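Local coordinates for papillomavirus transcription factor E2 (Human papillomavirus type 18, PDB 1QQH), which regulates viral transcription and probably supports viral DNA replication, the portion described here belonging to its N-terminal activation domain, at residues A[49-54]-A[63-68]; A[55-60]-A[115-120]; A[81-86]-A[137-142]; A[89-94]-A[104-109]. The protein carries 1 engineered substitution. One frame throughout, in Å; residues are numbered along the deposited sequence.

Contact 1 (A[49-54]-A[63-68])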
loop_
_atom_site.group_PDB
_atom_site.type_symbol
_atom_site.label_atom_id
_atom_site.label_comp_id
_atom_site.label_asym_id
_atom_site.label_seq_id
_atom_site.Cartn_x
_atom_site.Cartn_y
_atom_site.Cartn_z
ATOM N N GLY A 49 -3.750 -16.079 1.501
ATOM C CA GLY A 49 -4.488 -16.969 0.630
ATOM C C GLY A 49 -4.152 -18.417 0.919
ATOM O O GLY A 49 -2.992 -18.769 1.152
ATOM N N GLN A 50 -5.182 -19.257 0.915
ATOM C CA GLN A 50 -5.026 -20.685 1.171
ATOM C C GLN A 50 -5.812 -21.428 0.095
ATOM O O GLN A 50 -6.949 -21.079 -0.205
ATOM C CB GLN A 50 -5.583 -21.033 2.549
ATOM C CG GLN A 50 -4.765 -22.058 3.311
ATOM C CD GLN A 50 -3.402 -21.523 3.692
ATOM O OE1 GLN A 50 -3.295 -20.462 4.311
ATOM N NE2 GLN A 50 -2.348 -22.255 3.326
ATOM N N THR A 51 -5.197 -22.455 -0.473
ATOM C CA THR A 51 -5.801 -23.246 -1.532
ATOM C C THR A 51 -6.872 -24.229 -1.091
ATOM O O THR A 51 -6.625 -25.099 -0.251
ATOM C CB THR A 51 -4.720 -24.053 -2.282
ATOM O OG1 THR A 51 -3.852 -23.154 -2.965
ATOM C CG2 THR A 51 -5.346 -25.001 -3.298
ATOM N N VAL A 52 -8.056 -24.094 -1.676
ATOM C CA VAL A 52 -9.156 -25.007 -1.399
ATOM C C VAL A 52 -9.398 -25.792 -2.686
ATOM O O VAL A 52 -9.584 -25.203 -3.754
ATOM C CB VAL A 52 -10.448 -24.263 -1.027
ATOM C CG1 VAL A 52 -11.623 -25.239 -0.996
ATOM C CG2 VAL A 52 -10.287 -23.610 0.329
ATOM N N GLN A 53 -9.376 -27.117 -2.591
ATOM C CA GLN A 53 -9.599 -27.956 -3.763
ATOM C C GLN A 53 -10.989 -28.557 -3.740
ATOM O O GLN A 53 -11.436 -29.065 -2.714
ATOM C CB GLN A 53 -8.600 -29.101 -3.811
ATOM C CG GLN A 53 -7.161 -28.700 -3.833
ATOM C CD GLN A 53 -6.276 -29.919 -3.746
ATOM O OE1 GLN A 53 -6.301 -30.650 -2.746
ATOM N NE2 GLN A 53 -5.494 -30.164 -4.800
ATOM N N VAL A 54 -11.666 -28.500 -4.879
ATOM C CA VAL A 54 -12.998 -29.062 -4.993
ATOM C C VAL A 54 -13.013 -30.066 -6.131
ATOM O O VAL A 54 -12.581 -29.765 -7.243
ATOM C CB VAL A 54 -14.048 -27.979 -5.285
ATOM C CG1 VAL A 54 -15.410 -28.624 -5.491
ATOM C CG2 VAL A 54 -14.106 -26.990 -4.132
ATOM N N CYS A 63 -10.556 -31.135 -11.156
ATOM C CA CYS A 63 -10.401 -30.520 -9.840
ATOM C C CYS A 63 -10.246 -28.995 -9.841
ATOM O O CYS A 63 -9.206 -28.472 -10.235
ATOM C CB CYS A 63 -9.197 -31.142 -9.130
ATOM S SG CYS A 63 -8.696 -30.299 -7.604
ATOM N N MET A 64 -11.277 -28.290 -9.383
ATOM C CA MET A 64 -11.230 -26.834 -9.310
ATOM C C MET A 64 -10.555 -26.351 -8.031
ATOM O O MET A 64 -10.689 -26.961 -6.968
ATOM C CB MET A 64 -12.639 -26.243 -9.384
ATOM C CG MET A 64 -13.145 -26.027 -10.802
ATOM S SD MET A 64 -12.154 -24.792 -11.690
ATOM C CE MET A 64 -13.267 -23.348 -11.647
ATOM N N THR A 65 -9.825 -25.248 -8.144
ATOM C CA THR A 65 -9.135 -24.670 -7.005
ATOM C C THR A 65 -9.690 -23.292 -6.683
ATOM O O THR A 65 -10.059 -22.539 -7.584
ATOM C CB THR A 65 -7.624 -24.547 -7.269
ATOM O OG1 THR A 65 -7.036 -25.852 -7.288
ATOM C CG2 THR A 65 -6.958 -23.733 -6.177
ATOM N N TYR A 66 -9.773 -22.984 -5.391
ATOM C CA TYR A 66 -10.250 -21.688 -4.931
ATOM C C TYR A 66 -9.361 -21.194 -3.813
ATOM O O TYR A 66 -8.656 -21.975 -3.173
ATOM C CB TYR A 66 -11.681 -21.758 -4.419
ATOM C CG TYR A 66 -12.630 -22.337 -5.416
ATOM C CD1 TYR A 66 -12.796 -23.718 -5.519
ATOM C CD2 TYR A 66 -13.319 -21.518 -6.304
ATOM C CE1 TYR A 66 -13.609 -24.266 -6.473
ATOM C CE2 TYR A 66 -14.147 -22.066 -7.275
ATOM C CZ TYR A 66 -14.278 -23.441 -7.348
ATOM O OH TYR A 66 -15.057 -24.009 -8.311
ATOM N N VAL A 67 -9.400 -19.891 -3.572
ATOM C CA VAL A 67 -8.574 -19.312 -2.531
ATOM C C VAL A 67 -9.390 -18.899 -1.326
ATOM O O VAL A 67 -10.342 -18.124 -1.439
ATOM C CB VAL A 67 -7.794 -18.075 -3.043
ATOM C CG1 VAL A 67 -6.991 -17.450 -1.897
ATOM C CG2 VAL A 67 -6.863 -18.479 -4.173
ATOM N N ALA A 68 -9.011 -19.436 -0.172
ATOM C CA ALA A 68 -9.660 -19.109 1.092
ATOM C C ALA A 68 -8.672 -18.199 1.817
ATOM O O ALA A 68 -7.563 -18.615 2.146
ATOM C CB ALA A 68 -9.900 -20.368 1.899
#

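Contact 2 (A[55-60]-A[115-120])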
loop_
_atom_site.group_PDB
_atom_site.type_symbol
_atom_site.label_atom_id
_atom_site.label_comp_id
_atom_site.label_asym_id
_atom_site.label_seq_id
_atom_site.Cartn_x
_atom_site.Cartn_y
_atom_site.Cartn_z
ATOM N N TYR A 55 -13.496 -31.265 -5.839
ATOM C CA TYR A 55 -13.589 -32.321 -6.839
ATOM C C TYR A 55 -15.064 -32.527 -7.165
ATOM O O TYR A 55 -15.851 -32.888 -6.293
ATOM C CB TYR A 55 -12.995 -33.625 -6.300
ATOM C CG TYR A 55 -11.551 -33.512 -5.878
ATOM C CD1 TYR A 55 -11.203 -32.957 -4.648
ATOM C CD2 TYR A 55 -10.528 -33.954 -6.709
ATOM C CE1 TYR A 55 -9.868 -32.850 -4.256
ATOM C CE2 TYR A 55 -9.191 -33.852 -6.330
ATOM C CZ TYR A 55 -8.868 -33.301 -5.103
ATOM O OH TYR A 55 -7.547 -33.209 -4.726
ATOM N N PHE A 56 -15.431 -32.284 -8.419
ATOM C CA PHE A 56 -16.814 -32.441 -8.844
ATOM C C PHE A 56 -17.056 -33.849 -9.342
ATOM O O PHE A 56 -16.232 -34.416 -10.059
ATOM C CB PHE A 56 -17.149 -31.419 -9.924
ATOM C CG PHE A 56 -16.953 -30.005 -9.477
ATOM C CD1 PHE A 56 -15.816 -29.297 -9.846
ATOM C CD2 PHE A 56 -17.884 -29.397 -8.638
ATOM C CE1 PHE A 56 -15.604 -28.005 -9.387
ATOM C CE2 PHE A 56 -17.684 -28.108 -8.171
ATOM C CZ PHE A 56 -16.538 -27.409 -8.548
ATOM N N ASP A 57 -18.197 -34.406 -8.951
ATOM C CA ASP A 57 -18.554 -35.771 -9.313
ATOM C C ASP A 57 -17.533 -36.634 -8.583
ATOM O O ASP A 57 -16.797 -36.130 -7.734
ATOM C CB ASP A 57 -18.447 -35.978 -10.825
ATOM C CG ASP A 57 -19.165 -34.895 -11.615
ATOM O OD1 ASP A 57 -20.374 -34.674 -11.378
ATOM O OD2 ASP A 57 -18.518 -34.262 -12.479
ATOM N N GLY A 58 -17.483 -37.922 -8.897
ATOM C CA GLY A 58 -16.524 -38.784 -8.228
ATOM C C GLY A 58 -15.234 -38.892 -9.018
ATOM O O GLY A 58 -14.791 -39.996 -9.347
ATOM N N ASN A 59 -14.616 -37.750 -9.311
ATOM C CA ASN A 59 -13.389 -37.747 -10.095
ATOM C C ASN A 59 -12.329 -36.773 -9.593
ATOM O O ASN A 59 -12.598 -35.585 -9.425
ATOM C CB ASN A 59 -13.728 -37.436 -11.557
ATOM C CG ASN A 59 -12.500 -37.340 -12.436
ATOM O OD1 ASN A 59 -11.669 -38.250 -12.470
ATOM N ND2 ASN A 59 -12.383 -36.239 -13.163
ATOM N N LYS A 60 -11.121 -37.286 -9.359
ATOM C CA LYS A 60 -10.012 -36.458 -8.893
ATOM C C LYS A 60 -9.614 -35.467 -9.983
ATOM O O LYS A 60 -9.085 -34.395 -9.696
ATOM C CB LYS A 60 -8.810 -37.324 -8.509
ATOM C CG LYS A 60 -9.059 -38.249 -7.323
ATOM C CD LYS A 60 -9.482 -37.473 -6.080
ATOM C CE LYS A 60 -9.798 -38.408 -4.917
ATOM N NZ LYS A 60 -10.239 -37.666 -3.703
ATOM N N GLY A 115 -19.703 -30.660 -13.669
ATOM C CA GLY A 115 -20.106 -31.767 -12.821
ATOM C C GLY A 115 -21.595 -32.039 -12.895
ATOM O O GLY A 115 -22.386 -31.511 -12.110
ATOM N N ASN A 116 -21.967 -32.889 -13.843
ATOM C CA ASN A 116 -23.359 -33.256 -14.076
ATOM C C ASN A 116 -23.974 -34.018 -12.909
ATOM O O ASN A 116 -25.193 -34.020 -12.736
ATOM C CB ASN A 116 -23.444 -34.115 -15.334
ATOM C CG ASN A 116 -22.204 -33.996 -16.195
ATOM O OD1 ASN A 116 -21.925 -32.937 -16.761
ATOM N ND2 ASN A 116 -21.441 -35.082 -16.286
ATOM N N THR A 117 -23.131 -34.668 -12.113
ATOM C CA THR A 117 -23.614 -35.445 -10.980
ATOM C C THR A 117 -24.226 -34.584 -9.875
ATOM O O THR A 117 -24.966 -35.089 -9.029
ATOM C CB THR A 117 -22.484 -36.298 -10.381
ATOM O OG1 THR A 117 -21.788 -36.965 -11.442
ATOM C CG2 THR A 117 -23.050 -37.349 -9.421
ATOM N N GLY A 118 -23.931 -33.288 -9.887
ATOM C CA GLY A 118 -24.473 -32.411 -8.864
ATOM C C GLY A 118 -23.862 -32.721 -7.508
ATOM O O GLY A 118 -24.354 -32.287 -6.467
ATOM N N THR A 119 -22.781 -33.490 -7.536
ATOM C CA THR A 119 -22.061 -33.887 -6.334
ATOM C C THR A 119 -20.656 -33.307 -6.397
ATOM O O THR A 119 -20.113 -33.106 -7.481
ATOM C CB THR A 119 -21.972 -35.435 -6.237
ATOM O OG1 THR A 119 -23.070 -35.924 -5.464
ATOM C CG2 THR A 119 -20.667 -35.884 -5.594
ATOM N N TRP A 120 -20.077 -33.023 -5.237
ATOM C CA TRP A 120 -18.724 -32.494 -5.190
ATOM C C TRP A 120 -18.114 -32.762 -3.827
ATOM O O TRP A 120 -18.827 -32.949 -2.841
ATOM C CB TRP A 120 -18.713 -30.994 -5.508
ATOM C CG TRP A 120 -19.307 -30.125 -4.452
ATOM C CD1 TRP A 120 -18.665 -29.600 -3.365
ATOM C CD2 TRP A 120 -20.660 -29.668 -4.378
ATOM N NE1 TRP A 120 -19.533 -28.843 -2.626
ATOM C CE2 TRP A 120 -20.766 -28.869 -3.222
ATOM C CE3 TRP A 120 -21.796 -29.862 -5.177
ATOM C CZ2 TRP A 120 -21.960 -28.259 -2.841
ATOM C CZ3 TRP A 120 -22.983 -29.261 -4.800
ATOM C CH2 TRP A 120 -23.057 -28.465 -3.639
#

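Contact 3 (A[81-86]-A[137-142])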
loop_
_atom_site.group_PDB
_atom_site.type_symbol
_atom_site.label_atom_id
_atom_site.label_comp_id
_atom_site.label_asym_id
_atom_site.label_seq_id
_atom_site.Cartn_x
_atom_site.Cartn_y
_atom_site.Cartn_z
ATOM N N TRP A 81 -13.586 -0.930 10.084
ATOM C CA TRP A 81 -13.001 -2.144 9.529
ATOM C C TRP A 81 -12.848 -3.272 10.534
ATOM O O TRP A 81 -12.246 -3.101 11.591
ATOM C CB TRP A 81 -11.630 -1.842 8.904
ATOM C CG TRP A 81 -11.720 -1.007 7.680
ATOM C CD1 TRP A 81 -11.717 0.352 7.614
ATOM C CD2 TRP A 81 -11.922 -1.475 6.341
ATOM N NE1 TRP A 81 -11.911 0.764 6.319
ATOM C CE2 TRP A 81 -12.041 -0.337 5.516
ATOM C CE3 TRP A 81 -12.019 -2.748 5.759
ATOM C CZ2 TRP A 81 -12.256 -0.429 4.137
ATOM C CZ3 TRP A 81 -12.233 -2.842 4.393
ATOM C CH2 TRP A 81 -12.349 -1.685 3.596
ATOM N N ASP A 82 -13.407 -4.429 10.200
ATOM C CA ASP A 82 -13.294 -5.603 11.053
ATOM C C ASP A 82 -12.476 -6.644 10.308
ATOM O O ASP A 82 -12.396 -6.624 9.084
ATOM C CB ASP A 82 -14.668 -6.177 11.406
ATOM C CG ASP A 82 -15.409 -5.324 12.412
ATOM O OD1 ASP A 82 -14.779 -4.886 13.405
ATOM O OD2 ASP A 82 -16.623 -5.099 12.217
ATOM N N LYS A 83 -11.874 -7.551 11.062
ATOM C CA LYS A 83 -11.034 -8.597 10.505
ATOM C C LYS A 83 -11.559 -9.965 10.948
ATOM O O LYS A 83 -11.830 -10.181 12.132
ATOM C CB LYS A 83 -9.599 -8.373 10.996
ATOM C CG LYS A 83 -8.610 -9.468 10.708
ATOM C CD LYS A 83 -7.275 -9.121 11.346
ATOM C CE LYS A 83 -6.286 -10.260 11.252
ATOM N NZ LYS A 83 -4.994 -9.890 11.883
ATOM N N THR A 84 -11.724 -10.875 9.997
ATOM C CA THR A 84 -12.216 -12.207 10.314
ATOM C C THR A 84 -11.632 -13.267 9.388
ATOM O O THR A 84 -10.945 -12.959 8.415
ATOM C CB THR A 84 -13.756 -12.270 10.246
ATOM O OG1 THR A 84 -14.197 -13.541 10.738
ATOM C CG2 THR A 84 -14.240 -12.087 8.816
ATOM N N ALA A 85 -11.896 -14.526 9.702
ATOM C CA ALA A 85 -11.367 -15.619 8.897
ATOM C C ALA A 85 -12.316 -16.047 7.792
ATOM O O ALA A 85 -13.507 -15.736 7.811
ATOM C CB ALA A 85 -11.063 -16.820 9.785
ATOM N N THR A 86 -11.769 -16.757 6.817
ATOM C CA THR A 86 -12.597 -17.274 5.748
ATOM C C THR A 86 -12.972 -18.672 6.203
ATOM O O THR A 86 -12.137 -19.402 6.733
ATOM C CB THR A 86 -11.837 -17.377 4.416
ATOM O OG1 THR A 86 -11.866 -16.110 3.753
ATOM C CG2 THR A 86 -12.476 -18.429 3.521
ATOM N N SER A 137 -9.346 -20.145 9.328
ATOM C CA SER A 137 -8.155 -19.683 10.011
ATOM C C SER A 137 -8.620 -19.275 11.404
ATOM O O SER A 137 -9.823 -19.239 11.681
ATOM C CB SER A 137 -7.572 -18.474 9.283
ATOM O OG SER A 137 -6.444 -17.959 9.968
ATOM N N THR A 138 -7.675 -18.970 12.280
ATOM C CA THR A 138 -8.005 -18.553 13.637
ATOM C C THR A 138 -8.144 -17.025 13.718
ATOM O O THR A 138 -8.487 -16.482 14.763
ATOM C CB THR A 138 -6.926 -19.025 14.627
ATOM O OG1 THR A 138 -5.645 -18.556 14.196
ATOM C CG2 THR A 138 -6.889 -20.536 14.690
ATOM N N SER A 139 -7.885 -16.345 12.604
ATOM C CA SER A 139 -7.981 -14.889 12.533
ATOM C C SER A 139 -9.277 -14.310 13.094
ATOM O O SER A 139 -10.370 -14.817 12.817
ATOM C CB SER A 139 -7.841 -14.412 11.081
ATOM O OG SER A 139 -6.550 -14.675 10.560
ATOM N N ASP A 140 -9.141 -13.243 13.881
ATOM C CA ASP A 140 -10.289 -12.547 14.455
ATOM C C ASP A 140 -9.976 -11.046 14.463
ATOM O O ASP A 140 -8.985 -10.623 13.866
ATOM C CB ASP A 140 -10.601 -13.065 15.868
ATOM C CG ASP A 140 -9.495 -12.775 16.871
ATOM O OD1 ASP A 140 -8.442 -12.220 16.477
ATOM O OD2 ASP A 140 -9.685 -13.111 18.070
ATOM N N ASP A 141 -10.810 -10.243 15.120
ATOM C CA ASP A 141 -10.593 -8.796 15.164
ATOM C C ASP A 141 -9.208 -8.370 15.655
ATOM O O ASP A 141 -8.796 -7.233 15.438
ATOM C CB ASP A 141 -11.655 -8.112 16.029
ATOM C CG ASP A 141 -13.001 -8.018 15.338
ATOM O OD1 ASP A 141 -13.033 -7.798 14.107
ATOM O OD2 ASP A 141 -14.032 -8.145 16.031
ATOM N N THR A 142 -8.498 -9.279 16.314
ATOM C CA THR A 142 -7.166 -8.988 16.830
ATOM C C THR A 142 -6.192 -8.620 15.712
ATOM O O THR A 142 -6.196 -9.237 14.643
ATOM C CB THR A 142 -6.583 -10.203 17.591
ATOM O OG1 THR A 142 -7.424 -10.518 18.706
ATOM C CG2 THR A 142 -5.178 -9.900 18.095
HETATM O O HOH W 1 -9.667 -18.755 6.547
#

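Contact 4 (A[89-94]-A[104-109])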
loop_
_atom_site.group_PDB
_atom_site.type_symbol
_atom_site.label_atom_id
_atom_site.label_comp_id
_atom_site.label_asym_id
_atom_site.label_seq_id
_atom_site.Cartn_x
_atom_site.Cartn_y
_atom_site.Cartn_z
ATOM N N SER A 89 -16.682 -24.493 3.898
ATOM C CA SER A 89 -17.660 -25.550 4.154
ATOM C C SER A 89 -17.957 -26.253 2.835
ATOM O O SER A 89 -17.453 -25.852 1.792
ATOM C CB SER A 89 -18.959 -24.966 4.693
ATOM O OG SER A 89 -19.627 -24.232 3.681
ATOM N N HIS A 90 -18.783 -27.292 2.887
ATOM C CA HIS A 90 -19.149 -28.028 1.682
ATOM C C HIS A 90 -20.010 -27.122 0.802
ATOM O O HIS A 90 -20.054 -27.286 -0.411
ATOM C CB HIS A 90 -19.913 -29.303 2.056
ATOM C CG HIS A 90 -20.269 -30.162 0.882
ATOM N ND1 HIS A 90 -21.472 -30.052 0.218
ATOM C CD2 HIS A 90 -19.568 -31.122 0.234
ATOM C CE1 HIS A 90 -21.495 -30.907 -0.790
ATOM N NE2 HIS A 90 -20.352 -31.567 -0.803
ATOM N N ARG A 91 -20.675 -26.149 1.419
ATOM C CA ARG A 91 -21.514 -25.218 0.671
ATOM C C ARG A 91 -20.715 -24.154 -0.097
ATOM O O ARG A 91 -21.162 -23.663 -1.135
ATOM C CB ARG A 91 -22.508 -24.524 1.608
ATOM C CG ARG A 91 -23.251 -23.381 0.925
ATOM C CD ARG A 91 -24.310 -22.733 1.801
ATOM N NE ARG A 91 -24.752 -21.473 1.208
ATOM C CZ ARG A 91 -25.639 -20.649 1.756
ATOM N NH1 ARG A 91 -26.197 -20.947 2.923
ATOM N NH2 ARG A 91 -25.960 -19.518 1.140
ATOM N N GLY A 92 -19.540 -23.794 0.410
ATOM C CA GLY A 92 -18.736 -22.788 -0.258
ATOM C C GLY A 92 -17.828 -22.041 0.700
ATOM O O GLY A 92 -17.570 -22.512 1.812
ATOM N N LEU A 93 -17.332 -20.881 0.272
ATOM C CA LEU A 93 -16.447 -20.074 1.115
ATOM C C LEU A 93 -17.203 -18.868 1.635
ATOM O O LEU A 93 -17.911 -18.194 0.888
ATOM C CB LEU A 93 -15.231 -19.594 0.330
ATOM C CG LEU A 93 -14.407 -20.648 -0.410
ATOM C CD1 LEU A 93 -13.196 -19.964 -1.041
ATOM C CD2 LEU A 93 -13.966 -21.752 0.546
ATOM N N TYR A 94 -17.058 -18.592 2.922
ATOM C CA TYR A 94 -17.744 -17.455 3.497
ATOM C C TYR A 94 -16.941 -16.849 4.640
ATOM O O TYR A 94 -15.945 -17.412 5.093
ATOM C CB TYR A 94 -19.133 -17.893 4.002
ATOM C CG TYR A 94 -19.126 -18.834 5.203
ATOM C CD1 TYR A 94 -19.196 -18.337 6.508
ATOM C CD2 TYR A 94 -19.058 -20.215 5.034
ATOM C CE1 TYR A 94 -19.203 -19.192 7.618
ATOM C CE2 TYR A 94 -19.065 -21.081 6.131
ATOM C CZ TYR A 94 -19.138 -20.561 7.423
ATOM O OH TYR A 94 -19.136 -21.409 8.508
ATOM N N TYR A 104 -18.810 -15.939 -0.673
ATOM C CA TYR A 104 -18.286 -15.217 -1.825
ATOM C C TYR A 104 -17.965 -16.221 -2.935
ATOM O O TYR A 104 -17.382 -15.883 -3.967
ATOM C CB TYR A 104 -17.067 -14.353 -1.457
ATOM C CG TYR A 104 -15.868 -15.049 -0.858
ATOM C CD1 TYR A 104 -14.877 -15.593 -1.669
ATOM C CD2 TYR A 104 -15.682 -15.082 0.526
ATOM C CE1 TYR A 104 -13.715 -16.144 -1.122
ATOM C CE2 TYR A 104 -14.529 -15.627 1.086
ATOM C CZ TYR A 104 -13.546 -16.153 0.257
ATOM O OH TYR A 104 -12.398 -16.669 0.810
ATOM N N ILE A 105 -18.359 -17.468 -2.686
ATOM C CA ILE A 105 -18.227 -18.583 -3.622
ATOM C C ILE A 105 -19.184 -19.671 -3.155
ATOM O O ILE A 105 -19.106 -20.133 -2.019
ATOM C CB ILE A 105 -16.811 -19.180 -3.685
ATOM C CG1 ILE A 105 -15.878 -18.242 -4.453
ATOM C CG2 ILE A 105 -16.858 -20.512 -4.408
ATOM C CD1 ILE A 105 -14.559 -18.858 -4.846
ATOM N N GLU A 106 -20.110 -20.050 -4.029
ATOM C CA GLU A 106 -21.089 -21.085 -3.731
ATOM C C GLU A 106 -20.702 -22.283 -4.587
ATOM O O GLU A 106 -20.693 -22.203 -5.819
ATOM C CB GLU A 106 -22.488 -20.593 -4.094
ATOM C CG GLU A 106 -22.954 -19.397 -3.271
ATOM C CD GLU A 106 -23.609 -19.805 -1.962
ATOM O OE1 GLU A 106 -23.432 -20.966 -1.539
ATOM O OE2 GLU A 106 -24.301 -18.962 -1.347
ATOM N N PHE A 107 -20.364 -23.386 -3.932
ATOM C CA PHE A 107 -19.951 -24.585 -4.638
ATOM C C PHE A 107 -21.078 -25.267 -5.411
ATOM O O PHE A 107 -20.812 -26.042 -6.327
ATOM C CB PHE A 107 -19.294 -25.563 -3.659
ATOM C CG PHE A 107 -17.938 -25.102 -3.154
ATOM C CD1 PHE A 107 -17.468 -25.508 -1.905
ATOM C CD2 PHE A 107 -17.125 -24.282 -3.940
ATOM C CE1 PHE A 107 -16.207 -25.108 -1.441
ATOM C CE2 PHE A 107 -15.866 -23.876 -3.486
ATOM C CZ PHE A 107 -15.407 -24.292 -2.229
ATOM N N LYS A 108 -22.330 -24.985 -5.057
ATOM C CA LYS A 108 -23.438 -25.593 -5.778
ATOM C C LYS A 108 -23.541 -24.962 -7.158
ATOM O O LYS A 108 -23.731 -25.650 -8.156
ATOM C CB LYS A 108 -24.761 -25.404 -5.048
ATOM C CG LYS A 108 -25.935 -25.974 -5.833
ATOM C CD LYS A 108 -27.242 -25.926 -5.059
ATOM C CE LYS A 108 -28.361 -26.619 -5.836
ATOM N NZ LYS A 108 -29.683 -26.540 -5.152
ATOM N N SER A 109 -23.406 -23.647 -7.211
ATOM C CA SER A 109 -23.488 -22.945 -8.477
ATOM C C SER A 109 -22.257 -23.311 -9.292
ATOM O O SER A 109 -22.290 -23.355 -10.519
ATOM C CB SER A 109 -23.534 -21.432 -8.243
ATOM O OG SER A 109 -22.233 -20.874 -8.280
HETATM O O HOH W 2 -23.326 -24.377 -2.453
#

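Contact 1 (A[49-54]-A[63-68])
Val52 and Tyr66 exchange a pair of backbone hydrogen bonds: Val52 N donates to Tyr66 O at 2.7 Å (168° at the hydrogen), and Tyr66 N returns a bond to Val52 O at 2.8 Å. Two residues along, Val54 N reaches Met64 O at 2.8 Å, while the return bond from Met64 N to Val54 O is more bent. At the other end Ala68 N gives a nearly straight bond to Gln50 O, 2.6 Å, and the reciprocal one from Gln50 N to Ala68 O is weak. Between these hydrogen-bonded pairs lie the non-hydrogen-bonded pairs Thr51-Val67 and Gln53-Thr65, where CA-H groups approach the carbonyls, as Thr65 CA does to Val52 O. This regular alternation defines the antiparallel hairpin of strands 45-56 and 63-75, within the large antiparallel sheet of the E2 activation domain; the two segment axes run at 144°.

The face bearing Val52, Val54, Tyr66 and Ala68 is buried. Val54 CG2 comes obliquely to the ring of Tyr66, 3.6 Å from CE1, put there by a torsion that sets CG1 anti to the backbone N (chi1 176°) and leaves CG2 beside that nitrogen. Val52 CG2, set the same way, meets the methyl of Ala68 at 3.6 Å from CB. Phe107 of helix 107-111 packs against Val52, Val54 and Tyr66. On the other face, more open to solvent, Thr51 CG2 and Thr65 CG2 touch at 3.5 Å. At the hairpin's end Cys63 SG lies against Gln53 CB.

Contact 2 (A[55-60]-A[115-120])
Phe56 and Trp120 form an antiparallel non-hydrogen-bonded pair, their CA atoms 4.1 Å apart, where strand 45-56 ends beside the start of strand 120-124. Just ahead of Trp120, residues Gly115 to Gly118 make a type I beta turn, closed by Gly118 N to Gly115 O at 3.2 Å. Asp57 serves this junction with both backbone and side chain. Its N donates to Thr119 O at 2.7 Å; the bond is straight at hydrogen (172°), yet the nitrogen stands 44° above the carbonyl plane and so is not directed at a lone pair. Its carboxylate faces the turn, where Thr117 N donates to Asp57 OD1 at 2.9 Å. The exact place of that oxygen is less sure, and the approach of the Thr117 hydroxyl to it is at best a weak bond.

Tyr55 O accepts a CA-H contact from Trp120, 3.1 Å to its CA. The indole nitrogen of Trp120 is satisfied beyond this pair of segments by His90 O, and the His90 ring stacks on the indole.

Gly115, at positive phi, brings its CA to 3.0 Å from Asp57 OD2 and near Phe56 CB. At Trp120 a chi1 of 70° sets CG between the backbone N and the carbonyl carbon, and the indole leads away from segment 55-60, probably toward His90. Trp120 CB approaches the phenyl ring obliquely, 3.6 Å from Phe56 CD2.

Contact 3 (A[81-86]-A[137-142])
Lys83, Thr84 and Ala85 run beside Asp141, Asp140 and Ser139 with paired CA atoms 4.6 to 5.0 Å apart, yet the regular bonding of a sheet is absent. The C-terminal segment is an irregular chain laid alongside strand 81-89, and it continues from strand 134-136, which pairs with that strand in the antiparallel sheet. Lys83 makes both direct hydrogen bonds. Its N donates to Asp141 OD1 at 3.3 Å, meeting the oxygen nearly in line with its C-O bond. The side chain, extended throughout with CG anti to the backbone N (chi1 171°), passes alongside Asp140 O, 3.4 Å from CG, and brings NZ to Thr142 O at 3.1 Å, in the carbonyl plane. That ammonium also forms a salt bridge with Glu25 and a hydrogen bond to Ser144 OG, so the buried lysine ties three parts of the chain together.

Asp140 OD1 receives Thr142 N at 2.9 Å in an Asx turn, the nitrogen standing well above the carboxylate plane. Asp82 and Asp141 bring like-charged oxygens close, their OD1 atoms 3.5 Å apart, which may be mutually unfavourable. Farther along, a water accepts from Ser137 N and lies close to Thr86 O. Beside it the methyl of Ala85 points at the C-terminal segment, its CB 3.3 Å from Ser137 O.

Contact 4 (A[89-94]-A[104-109])
Arg91 grips Glu106 side-on: NE donates to OE1 of Glu106 at 3.1 Å and NH2 to its OE2 at 3.0 Å, each oxygen using its syn lone pair. The two planes lie 11° apart, so the guanidinium and carboxylate form an almost flat, two-bonded salt bridge. The arginine is extended from CG to NE, whereas Glu106 bends at chi2 (-86°) to lay its carboxylate alongside.

Behind this pair Phe107 N donates to Arg91 O at 2.9 Å, and a water links the same carbonyl to Lys108 N. Leu93 follows with backbone bonds in both directions, from its N to Ile105 O and from Tyr104 N to its O. Here strand 92-97 meets the short strand 105-106, whose Glu106 occupies the N-cap position of helix 107-111.

Two CH-pi contacts pack the inner side. Gly92 CA sits over the Phe107 ring, 3.7 Å from its centroid, with His90 O at the ring edge; Leu93 CB lies over one face of Tyr104, 4.1 Å from that centroid. The Tyr104 hydroxyl is positioned by Thr86 OG1. Gly92, at phi 153°, brings its CA close to Ile105 O as well as to the ring. Phe103 meets Arg91 in a cation-pi contact. Two straight, nearly coplanar bonds, with Phe103 adding to the hold on the guanidinium, probably restrict rotation of both charged groups and join the turn before strand 92-97 to the N-cap residue of helix 107-111.

Contacts 1 and 4 lie side by side, their centres about 11 Å apart, and each touches the other three. Contact 2 continues contact 1 along strand 45-56, the centres about 15 Å apart, with Met64 CB against Phe56 CE1 at 3.4 Å. Contact 4 brings Phe107 against Val54, CZ to CG2 at 3.5 Å, and meets contact 2 where Trp120 CH2 lies 3.6 Å from Lys108 CA. Contact 3 joins contact 1 through Ala68 CB and Thr86 CG2, 3.6 Å apart. Contacts 2 and 3 are about 32 Å apart between centres, on opposite sides of the chain's centre. Contact 4 is nested along the chain inside the loops that both close, and all four reach one sheet.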